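Local coordinates for protein Vlm2 (Streptomyces tsusimaensis, PDB 6ECB) that takes part in valinomycin biosynthesis as a nonribosomal peptide synthetase, represented here by its thioesterase domain, which probably releases the depsipeptide product, at residues A[88-93]-A[121-126]; A[42-47]-A[114-119]; A[27-32]-A[49-54]. All coordinates share one frame; numbering follows the deposited sequence.

How the interactions relate
Read from the N terminus, the chain opens interaction 3 at edge strand 27-30, then opens interaction 2 at residues 42-47 before residues 49-54 close interaction 3, so these two cross. Residues 88-93 on helix 86-97 begin interaction 1; helix 112-126 then closes interaction 2 with residues 114-119 and interaction 1 with residues 121-126, a second crossing. Interactions 3 and 1 lie in series, their centres about 17 Å apart. Interaction 2 touches both: M89 and C93 pack on P45, and Y54 lies against F43. Together they tie the sheet edge, the loop after strand 40-44 and two helices of the alpha/beta-hydrolase fold.

Interaction 1. Residues A[88-93]-A[121-126]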
loop_
_atom_site.group_PDB
_atom_site.type_symbol
_atom_site.label_atom_id
_atom_site.label_comp_id
_atom_site.label_asym_id
_atom_site.label_seq_id
_atom_site.Cartn_x
_atom_site.Cartn_y
_atom_site.Cartn_z
ATOM N N GLU A 88 3.454 -10.221 12.656
ATOM C CA GLU A 88 4.256 -9.170 13.284
ATOM C C GLU A 88 4.071 -7.832 12.574
ATOM O O GLU A 88 4.005 -6.775 13.217
ATOM C CB GLU A 88 5.734 -9.573 13.287
ATOM C CG GLU A 88 6.053 -10.741 14.224
ATOM C CD GLU A 88 7.438 -11.309 14.053
ATOM O OE1 GLU A 88 8.094 -11.058 13.035
ATOM O OE2 GLU A 88 7.890 -12.018 14.960
ATOM N N MET A 89 4.016 -7.855 11.241
ATOM C CA MET A 89 3.804 -6.631 10.477
ATOM C C MET A 89 2.454 -6.005 10.795
ATOM O O MET A 89 2.349 -4.778 10.983
ATOM C CB MET A 89 3.930 -6.937 8.982
ATOM C CG MET A 89 3.894 -5.696 8.101
ATOM S SD MET A 89 5.232 -4.523 8.488
ATOM C CE MET A 89 4.721 -3.223 7.366
ATOM N N VAL A 90 1.411 -6.837 10.895
ATOM C CA VAL A 90 0.088 -6.322 11.242
ATOM C C VAL A 90 0.135 -5.645 12.601
ATOM O O VAL A 90 -0.451 -4.568 12.802
ATOM C CB VAL A 90 -0.949 -7.456 11.223
ATOM C CG1 VAL A 90 -2.275 -6.962 11.840
ATOM C CG2 VAL A 90 -1.175 -7.950 9.799
ATOM N N GLN A 91 0.829 -6.272 13.548
ATOM C CA GLN A 91 0.961 -5.712 14.885
ATOM C C GLN A 91 1.685 -4.377 14.845
ATOM O O GLN A 91 1.237 -3.402 15.467
ATOM C CB GLN A 91 1.670 -6.721 15.787
ATOM C CG GLN A 91 1.847 -6.251 17.197
ATOM C CD GLN A 91 0.525 -6.189 17.937
ATOM O OE1 GLN A 91 0.139 -5.145 18.470
ATOM N NE2 GLN A 91 -0.177 -7.315 17.966
ATOM N N PHE A 92 2.823 -4.311 14.134
ATOM C CA PHE A 92 3.541 -3.048 14.014
ATOM C C PHE A 92 2.615 -1.970 13.462
ATOM O O PHE A 92 2.586 -0.834 13.961
ATOM C CB PHE A 92 4.746 -3.170 13.084
ATOM C CG PHE A 92 5.952 -3.862 13.672
ATOM C CD1 PHE A 92 6.583 -3.372 14.806
ATOM C CD2 PHE A 92 6.509 -4.952 13.022
ATOM C CE1 PHE A 92 7.725 -3.992 15.309
ATOM C CE2 PHE A 92 7.640 -5.580 13.511
ATOM C CZ PHE A 92 8.254 -5.103 14.657
ATOM N N CYS A 93 1.866 -2.310 12.413
ATOM C CA CYS A 93 1.062 -1.318 11.716
ATOM C C CYS A 93 -0.153 -0.911 12.539
ATOM O O CYS A 93 -0.552 0.265 12.535
ATOM C CB CYS A 93 0.633 -1.860 10.359
ATOM S SG CYS A 93 1.977 -1.995 9.177
ATOM N N ALA A 121 -7.239 -3.380 10.596
ATOM C CA ALA A 121 -8.572 -2.962 11.019
ATOM C C ALA A 121 -9.175 -3.943 12.015
ATOM O O ALA A 121 -9.797 -3.521 13.003
ATOM C CB ALA A 121 -9.471 -2.794 9.801
ATOM N N THR A 122 -9.020 -5.256 11.788
ATOM C CA THR A 122 -9.604 -6.194 12.739
ATOM C C THR A 122 -8.935 -6.056 14.095
ATOM O O THR A 122 -9.607 -6.120 15.135
ATOM C CB THR A 122 -9.540 -7.662 12.272
ATOM O OG1 THR A 122 -8.218 -8.171 12.404
ATOM C CG2 THR A 122 -9.993 -7.822 10.864
ATOM N N MET A 123 -7.620 -5.819 14.105
ATOM C CA MET A 123 -6.913 -5.647 15.369
ATOM C C MET A 123 -7.356 -4.375 16.097
ATOM O O MET A 123 -7.508 -4.386 17.322
ATOM C CB MET A 123 -5.402 -5.617 15.129
ATOM C CG MET A 123 -4.546 -5.689 16.366
ATOM S SD MET A 123 -2.824 -6.105 15.933
ATOM C CE MET A 123 -2.990 -7.744 15.267
ATOM N N LEU A 124 -7.554 -3.274 15.370
ATOM C CA LEU A 124 -8.052 -2.062 16.012
ATOM C C LEU A 124 -9.425 -2.307 16.629
ATOM O O LEU A 124 -9.683 -1.894 17.755
ATOM C CB LEU A 124 -8.102 -0.918 15.001
ATOM C CG LEU A 124 -6.727 -0.430 14.535
ATOM C CD1 LEU A 124 -6.907 0.573 13.409
ATOM C CD2 LEU A 124 -5.916 0.188 15.665
ATOM N N LEU A 125 -10.321 -2.977 15.897
ATOM C CA LEU A 125 -11.646 -3.228 16.458
ATOM C C LEU A 125 -11.553 -4.039 17.744
ATOM O O LEU A 125 -12.261 -3.771 18.720
ATOM C CB LEU A 125 -12.505 -3.965 15.441
ATOM C CG LEU A 125 -12.869 -3.189 14.185
ATOM C CD1 LEU A 125 -13.530 -4.139 13.197
ATOM C CD2 LEU A 125 -13.790 -2.071 14.490
ATOM N N ASP A 126 -10.659 -5.026 17.767
ATOM C CA ASP A 126 -10.488 -5.848 18.959
ATOM C C ASP A 126 -10.013 -5.035 20.148
ATOM O O ASP A 126 -10.248 -5.424 21.296
ATOM C CB ASP A 126 -9.490 -6.966 18.687
ATOM C CG ASP A 126 -10.035 -8.042 17.791
ATOM O OD1 ASP A 126 -11.245 -8.082 17.517
ATOM O OD2 ASP A 126 -9.220 -8.854 17.343
#
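M123 reaches from helix 112-126 to V90 and Q91 on helix 86-97, joining two neighbouring helices of the alpha/beta-hydrolase fold near the surface of the thioesterase domain. The nearest CA atoms across the contact, those of Q91 and M123, are 7.9 Å apart; M123 carries the largest share of the buried surface, and its thioether bridges to both residues. At the root of the side chain, CB of M123 is still 4.7 Å from V90 CG1. CG of M123, anti to the backbone N (chi1 -170°), touches neither residue and lies 5.2 Å from V90 CG1. The chain runs on extended to the sulfur, which brings SD of M123 against the amide end of Q91, 3.9 Å from Q91 CD. The two side chains meet there at roughly a right angle. At the sulfur the chain bends (chi3 -65°), which lays CE of M123 against CG1 of V90 while it stays beside the glutamine amide.

The two sides differ in character: V90 is buried and also touches Y119, one turn earlier on the M123 helix, whereas Q91 is exposed and borders the contact with its end. On the same helix, T122 and L125 pack on L233, and D126 OD1 forms a salt bridge to R231, so the end of this helix is also anchored to residues beyond 230. The methyl-to-methyl contact, V90 CG1 to M123 CE, is 3.6 Å.

Interaction 2. Residues A[42-47]-A[114-119]; sequences VFAPPA and GHIAFY
This is a buried strand-to-helix contact at the heart of the alpha/beta-hydrolase fold: A44 of strand 40-44 and P45, the next residue, meet I116 and A117 on helix 112-126. That helix follows strand 105-110 and a sharp turn with the GxSxG pattern (G109, S111, G113), consistent with a nucleophile elbow, and here its first turns are laid against the neighbouring strand.

The methyl of A44 is the centre of the contact. It points at the helix, where the two backbones come as near as 5.5 Å between the CA atoms of A44 and A117, and touches both helix residues: A44 CB meets I116 CG2 at 3.7 Å and, about at right angles to that, A117 CB at 4.2 Å. It also approaches the A117 backbone, with A44 CB 3.9 Å from A117 N. Small side chains at both positions allow so close an approach.

I116 divides its two branches between the two partners. CG2, anti to the backbone N, takes the alanine, while the other branch, extended at its second torsion (172°), carries CD1 up to the carbonyl of P45, with I116 CD1 3.4 Å from P45 O. The same side chain also packs on F86 and M89 of helix 86-97. A117 also touches L134 of strand 134-137.

Across these two segments, then, the contact is apolar, methyls on methyls, with one carbonyl oxygen abutting a methyl. With no polar bond between the segments, it rests on van der Waals fit, in which the A44 methyl touches both I116 and A117.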
loop_
_atom_site.group_PDB
_atom_site.type_symbol
_atom_site.label_atom_id
_atom_site.label_comp_id
_atom_site.label_asym_id
_atom_site.label_seq_id
_atom_site.Cartn_x
_atom_site.Cartn_y
_atom_site.Cartn_z
ATOM N N VAL A 42 -5.361 6.102 6.779
ATOM C CA VAL A 42 -4.065 5.516 7.104
ATOM C C VAL A 42 -3.855 4.358 6.144
ATOM O O VAL A 42 -4.599 3.362 6.179
ATOM C CB VAL A 42 -3.985 5.011 8.552
ATOM C CG1 VAL A 42 -2.620 4.397 8.787
ATOM C CG2 VAL A 42 -4.255 6.145 9.547
ATOM N N PHE A 43 -2.825 4.476 5.311
ATOM C CA PHE A 43 -2.450 3.428 4.375
ATOM C C PHE A 43 -1.399 2.494 4.959
ATOM O O PHE A 43 -0.375 2.941 5.462
ATOM C CB PHE A 43 -1.900 4.038 3.090
ATOM C CG PHE A 43 -2.950 4.680 2.209
ATOM C CD1 PHE A 43 -3.841 3.894 1.512
ATOM C CD2 PHE A 43 -3.023 6.053 2.074
ATOM C CE1 PHE A 43 -4.799 4.472 0.689
ATOM C CE2 PHE A 43 -3.967 6.632 1.244
ATOM C CZ PHE A 43 -4.835 5.834 0.547
ATOM N N ALA A 44 -1.628 1.213 4.817
ATOM C CA ALA A 44 -0.685 0.162 5.145
ATOM C C ALA A 44 0.192 -0.126 3.935
ATOM O O ALA A 44 -0.294 -0.115 2.797
ATOM C CB ALA A 44 -1.412 -1.111 5.575
ATOM N N PRO A 45 1.477 -0.404 4.134
ATOM C CA PRO A 45 2.390 -0.513 2.996
ATOM C C PRO A 45 2.309 -1.864 2.303
ATOM O O PRO A 45 2.093 -2.899 2.945
ATOM C CB PRO A 45 3.773 -0.320 3.646
ATOM C CG PRO A 45 3.614 -0.903 5.008
ATOM C CD PRO A 45 2.190 -0.517 5.425
ATOM N N PRO A 46 2.579 -1.900 0.991
ATOM C CA PRO A 46 2.698 -3.167 0.279
ATOM C C PRO A 46 4.055 -3.806 0.552
ATOM O O PRO A 46 4.810 -3.311 1.400
ATOM C CB PRO A 46 2.568 -2.749 -1.182
ATOM C CG PRO A 46 3.277 -1.480 -1.204
ATOM C CD PRO A 46 2.913 -0.772 0.097
ATOM N N ALA A 47 4.382 -4.854 -0.192
ATOM C CA ALA A 47 5.655 -5.545 0.037
ATOM C C ALA A 47 6.794 -4.556 -0.087
ATOM O O ALA A 47 6.875 -3.788 -1.058
ATOM C CB ALA A 47 5.834 -6.686 -0.953
ATOM N N GLY A 114 -3.269 -4.073 1.169
ATOM C CA GLY A 114 -4.697 -4.321 1.405
ATOM C C GLY A 114 -4.944 -5.421 2.418
ATOM O O GLY A 114 -5.809 -5.298 3.297
ATOM N N HIS A 115 -4.184 -6.519 2.324
ATOM C CA HIS A 115 -4.339 -7.569 3.318
ATOM C C HIS A 115 -3.902 -7.102 4.685
ATOM O O HIS A 115 -4.537 -7.427 5.688
ATOM C CB HIS A 115 -3.544 -8.798 2.919
ATOM C CG HIS A 115 -3.942 -9.309 1.596
ATOM N ND1 HIS A 115 -3.419 -8.806 0.435
ATOM C CD2 HIS A 115 -4.884 -10.212 1.235
ATOM C CE1 HIS A 115 -3.991 -9.407 -0.593
ATOM N NE2 HIS A 115 -4.889 -10.256 -0.132
ATOM N N ILE A 116 -2.781 -6.371 4.748
ATOM C CA ILE A 116 -2.350 -5.835 6.023
ATOM C C ILE A 116 -3.424 -4.917 6.594
ATOM O O ILE A 116 -3.743 -4.973 7.785
ATOM C CB ILE A 116 -1.004 -5.098 5.877
ATOM C CG1 ILE A 116 0.091 -6.103 5.526
ATOM C CG2 ILE A 116 -0.663 -4.402 7.196
ATOM C CD1 ILE A 116 1.417 -5.443 5.159
ATOM N N ALA A 117 -3.995 -4.064 5.746
ATOM C CA ALA A 117 -5.029 -3.130 6.187
ATOM C C ALA A 117 -6.251 -3.858 6.734
ATOM O O ALA A 117 -6.830 -3.441 7.746
ATOM C CB ALA A 117 -5.420 -2.231 5.020
ATOM N N PHE A 118 -6.666 -4.943 6.075
ATOM C CA PHE A 118 -7.798 -5.715 6.597
ATOM C C PHE A 118 -7.507 -6.218 8.004
ATOM O O PHE A 118 -8.303 -6.034 8.941
ATOM C CB PHE A 118 -8.114 -6.898 5.661
ATOM C CG PHE A 118 -9.257 -7.757 6.166
ATOM C CD1 PHE A 118 -9.039 -8.771 7.087
ATOM C CD2 PHE A 118 -10.564 -7.497 5.760
ATOM C CE1 PHE A 118 -10.111 -9.524 7.577
ATOM C CE2 PHE A 118 -11.625 -8.239 6.252
ATOM C CZ PHE A 118 -11.407 -9.236 7.157
ATOM N N TYR A 119 -6.339 -6.837 8.187
ATOM C CA TYR A 119 -6.013 -7.407 9.482
ATOM C C TYR A 119 -5.736 -6.318 10.524
ATOM O O TYR A 119 -6.089 -6.487 11.701
ATOM C CB TYR A 119 -4.818 -8.335 9.346
ATOM C CG TYR A 119 -5.180 -9.762 9.005
ATOM C CD1 TYR A 119 -5.332 -10.171 7.695
ATOM C CD2 TYR A 119 -5.293 -10.712 10.001
ATOM C CE1 TYR A 119 -5.646 -11.468 7.383
ATOM C CE2 TYR A 119 -5.591 -12.025 9.694
ATOM C CZ TYR A 119 -5.782 -12.387 8.381
ATOM O OH TYR A 119 -6.074 -13.712 8.074
#

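Interaction 3. Residues A[27-32]-A[49-54]; sequences KLVRLN and GTVLGY
The loop that follows strand 40-44, which in alpha/beta hydrolases commonly contributes to the oxyanion hole, packs here through V51 and Y54 onto V29 and L31 at the edge of the central sheet. Strand 27-30 is the outermost, antiparallel strand, bonded through its backbone to strand 67-71; V29 on the strand and L31 just after it face the loop.

L31 does most of the work, straddling the loop with its two methyls. L31 CD2 lies 3.8 Å from V51 CG2, and L31 CD1 3.9 Å from Y54 CB, the first carbon of the tyrosine side chain. The phenol itself leads away from the strand: its ring stacks on F43, and OH is hydrogen-bonded to A44 O and H110 N. L31 thus covers the base of a side chain whose far end touches the probable nucleophile elbow.

The loop has its own bracing. T50 OG1 accepts the backbone N of L52 at 3.1 Å in an ST turn, and Y54 N bonds to V51 O. Nearby, V51 N is held by E71. On the strand side, R30 and N32 are joined as the chain leaves the sheet: R30 NE donates to N32 OD1 at 2.7 Å, almost straight (170°), with the donor tilted 27° from the carbonyl plane. N32 is also bonded to G65 and I67.

V51 holds its CG2 between the backbone N and the carbonyl carbon (chi1 -50° for CG1), and this one methyl meets both V29 and L31: besides L31 it has V29, with V51 CG2 4.4 Å from V29 CG1.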
loop_
_atom_site.group_PDB
_atom_site.type_symbol
_atom_site.label_atom_id
_atom_site.label_comp_id
_atom_site.label_asym_id
_atom_site.label_seq_id
_atom_site.Cartn_x
_atom_site.Cartn_y
_atom_site.Cartn_z
ATOM N N LYS A 27 6.441 3.530 11.697
ATOM C CA LYS A 27 6.515 4.982 11.717
ATOM C C LYS A 27 5.308 5.507 10.962
ATOM O O LYS A 27 5.076 5.102 9.826
ATOM C CB LYS A 27 7.821 5.423 11.054
ATOM C CG LYS A 27 8.016 6.886 10.801
ATOM C CD LYS A 27 9.417 7.121 10.189
ATOM C CE LYS A 27 9.586 8.539 9.659
ATOM N NZ LYS A 27 10.985 8.829 9.214
ATOM N N LEU A 28 4.548 6.407 11.577
ATOM C CA LEU A 28 3.430 7.047 10.898
ATOM C C LEU A 28 3.947 8.267 10.136
ATOM O O LEU A 28 4.551 9.161 10.739
ATOM C CB LEU A 28 2.400 7.436 11.948
ATOM C CG LEU A 28 0.977 7.684 11.509
ATOM C CD1 LEU A 28 0.401 6.453 10.845
ATOM C CD2 LEU A 28 0.160 8.080 12.725
ATOM N N VAL A 29 3.731 8.301 8.823
ATOM C CA VAL A 29 4.230 9.374 7.957
ATOM C C VAL A 29 3.049 10.135 7.361
ATOM O O VAL A 29 2.156 9.530 6.765
ATOM C CB VAL A 29 5.103 8.808 6.826
ATOM C CG1 VAL A 29 5.564 9.936 5.915
ATOM C CG2 VAL A 29 6.292 8.066 7.409
ATOM N N ARG A 30 3.058 11.458 7.498
ATOM C CA ARG A 30 2.027 12.289 6.880
ATOM C C ARG A 30 2.305 12.438 5.391
ATOM O O ARG A 30 3.403 12.841 4.994
ATOM C CB ARG A 30 2.000 13.657 7.562
ATOM C CG ARG A 30 0.910 14.597 7.060
ATOM C CD ARG A 30 -0.519 14.085 7.345
ATOM N NE ARG A 30 -1.507 15.050 6.878
ATOM C CZ ARG A 30 -2.018 16.018 7.638
ATOM N NH1 ARG A 30 -1.664 16.117 8.918
ATOM N NH2 ARG A 30 -2.897 16.875 7.122
ATOM N N LEU A 31 1.308 12.125 4.566
ATOM C CA LEU A 31 1.479 12.119 3.121
ATOM C C LEU A 31 0.874 13.324 2.431
ATOM O O LEU A 31 1.117 13.493 1.233
ATOM C CB LEU A 31 0.861 10.874 2.496
ATOM C CG LEU A 31 1.400 9.545 3.029
ATOM C CD1 LEU A 31 0.735 8.367 2.370
ATOM C CD2 LEU A 31 2.908 9.511 2.812
ATOM N N ASN A 32 0.089 14.140 3.119
ATOM C CA ASN A 32 -0.449 15.358 2.521
ATOM C C ASN A 32 -0.330 16.561 3.446
ATOM O O ASN A 32 -0.052 16.419 4.635
ATOM C CB ASN A 32 -1.916 15.102 2.114
ATOM C CG ASN A 32 -2.858 15.004 3.301
ATOM O OD1 ASN A 32 -2.469 14.628 4.421
ATOM N ND2 ASN A 32 -4.125 15.336 3.059
ATOM N N GLY A 49 7.395 -2.359 2.489
ATOM C CA GLY A 49 7.159 -1.597 3.694
ATOM C C GLY A 49 7.148 -0.095 3.549
ATOM O O GLY A 49 7.086 0.589 4.570
ATOM N N THR A 50 7.236 0.427 2.332
ATOM C CA THR A 50 7.304 1.863 2.110
ATOM C C THR A 50 5.921 2.436 1.841
ATOM O O THR A 50 5.043 1.744 1.319
ATOM C CB THR A 50 8.230 2.186 0.935
ATOM O OG1 THR A 50 8.379 3.597 0.800
ATOM C CG2 THR A 50 7.694 1.638 -0.374
ATOM N N VAL A 51 5.777 3.726 2.184
ATOM C CA VAL A 51 4.596 4.539 1.871
ATOM C C VAL A 51 4.721 5.245 0.525
ATOM O O VAL A 51 3.752 5.866 0.055
ATOM C CB VAL A 51 4.374 5.618 2.961
ATOM C CG1 VAL A 51 4.392 5.032 4.347
ATOM C CG2 VAL A 51 5.429 6.709 2.864
ATOM N N LEU A 52 5.873 5.170 -0.121
ATOM C CA LEU A 52 6.115 6.082 -1.231
ATOM C C LEU A 52 5.178 5.849 -2.409
ATOM O O LEU A 52 4.866 6.814 -3.122
ATOM C CB LEU A 52 7.570 5.989 -1.634
ATOM C CG LEU A 52 8.073 4.884 -2.519
ATOM C CD1 LEU A 52 7.850 5.223 -3.991
ATOM C CD2 LEU A 52 9.572 4.770 -2.206
ATOM N N GLY A 53 4.658 4.633 -2.586
ATOM C CA GLY A 53 3.714 4.334 -3.651
ATOM C C GLY A 53 2.366 5.015 -3.516
ATOM O O GLY A 53 1.602 5.021 -4.486
ATOM N N TYR A 54 2.065 5.583 -2.345
ATOM C CA TYR A 54 0.812 6.300 -2.115
ATOM C C TYR A 54 0.941 7.812 -2.239
ATOM O O TYR A 54 -0.068 8.520 -2.097
ATOM C CB TYR A 54 0.276 5.984 -0.728
ATOM C CG TYR A 54 0.005 4.524 -0.476
ATOM C CD1 TYR A 54 -1.022 3.854 -1.131
ATOM C CD2 TYR A 54 0.752 3.827 0.452
ATOM C CE1 TYR A 54 -1.297 2.523 -0.868
ATOM C CE2 TYR A 54 0.489 2.479 0.714
ATOM C CZ TYR A 54 -0.526 1.842 0.039
ATOM O OH TYR A 54 -0.830 0.510 0.292
#